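Local coordinates for protein A151R (African swine fever virus Georgia 2007/1, PDB 7CMA) that is a zinc-binding non-structural viral protein whose biochemical role is not firmly established, at residues 52-55 and 61-64. Numbering follows the deposited sequence.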
loop_
_atom_site.group_PDB
_atom_site.type_symbol
_atom_site.label_atom_id
_atom_site.label_comp_id
_atom_site.label_asym_id
_atom_site.label_seq_id
_atom_site.Cartn_x
_atom_site.Cartn_y
_atom_site.Cartn_z
ATOM N N TYR A 52 16.749 -15.187 -25.620
ATOM C CA TYR A 52 17.448 -14.176 -24.784
ATOM C C TYR A 52 18.642 -13.623 -25.566
ATOM O O TYR A 52 19.636 -14.358 -25.732
ATOM C CB TYR A 52 17.878 -14.797 -23.452
ATOM C CG TYR A 52 18.666 -13.884 -22.546
ATOM C CD1 TYR A 52 18.167 -12.645 -22.173
ATOM C CD2 TYR A 52 19.869 -14.290 -21.991
ATOM C CE1 TYR A 52 18.870 -11.812 -21.316
ATOM C CE2 TYR A 52 20.584 -13.469 -21.134
ATOM C CZ TYR A 52 20.082 -12.225 -20.795
ATOM O OH TYR A 52 20.764 -11.416 -19.932
ATOM N N PHE A 53 18.458 -12.443 -26.171
ATOM C CA PHE A 53 19.501 -11.676 -26.905
ATOM C C PHE A 53 20.236 -10.759 -25.925
ATOM O O PHE A 53 19.575 -9.940 -25.256
ATOM C CB PHE A 53 18.880 -10.848 -28.033
ATOM C CG PHE A 53 17.928 -11.598 -28.928
ATOM C CD1 PHE A 53 18.402 -12.375 -29.977
ATOM C CD2 PHE A 53 16.558 -11.469 -28.772
ATOM C CE1 PHE A 53 17.521 -13.046 -30.814
ATOM C CE2 PHE A 53 15.681 -12.159 -29.598
ATOM C CZ PHE A 53 16.165 -12.961 -30.603
ATOM N N THR A 54 21.564 -10.864 -25.881
ATOM C CA THR A 54 22.432 -9.934 -25.112
ATOM C C THR A 54 23.198 -9.040 -26.093
ATOM O O THR A 54 23.612 -9.553 -27.152
ATOM C CB THR A 54 23.354 -10.717 -24.171
ATOM O OG1 THR A 54 22.522 -11.404 -23.236
ATOM C CG2 THR A 54 24.341 -9.837 -23.436
ATOM N N PHE A 55 23.249 -7.732 -25.814
ATOM C CA PHE A 55 23.853 -6.691 -26.687
ATOM C C PHE A 55 25.095 -6.106 -26.000
ATOM O O PHE A 55 25.184 -6.172 -24.763
ATOM C CB PHE A 55 22.832 -5.597 -27.005
ATOM C CG PHE A 55 21.536 -6.088 -27.602
ATOM C CD1 PHE A 55 21.479 -6.543 -28.913
ATOM C CD2 PHE A 55 20.359 -6.047 -26.871
ATOM C CE1 PHE A 55 20.278 -6.957 -29.470
ATOM C CE2 PHE A 55 19.161 -6.466 -27.429
ATOM C CZ PHE A 55 19.123 -6.923 -28.725
ATOM N N LEU A 61 24.319 -7.469 -31.348
ATOM C CA LEU A 61 23.969 -8.831 -30.860
ATOM C C LEU A 61 25.255 -9.611 -30.591
ATOM O O LEU A 61 26.006 -9.849 -31.548
ATOM C CB LEU A 61 23.108 -9.543 -31.904
ATOM C CG LEU A 61 21.658 -9.079 -31.974
ATOM C CD1 LEU A 61 21.406 -8.288 -33.249
ATOM C CD2 LEU A 61 20.705 -10.261 -31.872
ATOM N N ILE A 62 25.507 -9.945 -29.324
ATOM C CA ILE A 62 26.766 -10.598 -28.856
ATOM C C ILE A 62 26.440 -12.034 -28.426
ATOM O O ILE A 62 27.368 -12.873 -28.427
ATOM C CB ILE A 62 27.417 -9.771 -27.722
ATOM C CG1 ILE A 62 28.855 -9.372 -28.067
ATOM C CG2 ILE A 62 27.341 -10.503 -26.390
ATOM C CD1 ILE A 62 29.619 -8.766 -26.910
ATOM N N SER A 63 25.148 -12.337 -28.237
ATOM C CA SER A 63 24.654 -13.666 -27.784
ATOM C C SER A 63 23.196 -13.867 -28.220
ATOM O O SER A 63 22.454 -12.867 -28.315
ATOM C CB SER A 63 24.810 -13.820 -26.288
ATOM O OG SER A 63 23.544 -13.897 -25.647
ATOM N N LYS A 64 22.803 -15.122 -28.442
ATOM C CA LYS A 64 21.398 -15.541 -28.684
ATOM C C LYS A 64 21.177 -16.916 -28.048
ATOM O O LYS A 64 21.842 -17.875 -28.476
ATOM C CB LYS A 64 21.108 -15.580 -30.188
ATOM C CG LYS A 64 19.695 -16.002 -30.568
ATOM C CD LYS A 64 19.591 -16.588 -31.964
ATOM C CE LYS A 64 18.264 -16.297 -32.632
ATOM N NZ LYS A 64 17.592 -17.539 -33.082
#
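With chi1 of -49° in F53 and -54° in F55, the CG of each phenylalanine stands anti to its own carbonyl carbon, and L61, whose CG is set the same way, runs alongside them on one face of a β-hairpin. The hairpin joins strands 49-55 and 61-66 and carries a classic bulge, in which I62 and S63 together oppose T54. It illustrates how an extra residue can be absorbed without breaking an antiparallel ladder: T54 O receives a nearly straight bond from I62 N at 2.9 Å, lying in the carbonyl plane, and a second, weak one from S63 N at 3.4 Å. In return T54 N donates to S63 O at 3.3 Å. Beyond the bulge the register has slipped by one, so F55 pairs with L61 while F53 pairs with K64. L61 touches both rings, its CG lying 3.6 Å from F55 CE1 and its CD2 3.7 Å from F53 CD1. On the opposite face, T54 CB meets S63 OG at 3.5 Å. Strand 61-66 lies at one edge of its sheet within the chain; strand 49-55, on its own far side, continues the ladder to strand 38-46, F53 bonding through its backbone to E42 and F55 to V40. The aliphatic part of K64 lies beside the F53 ring, its CG 3.7 Å from F53 CE1.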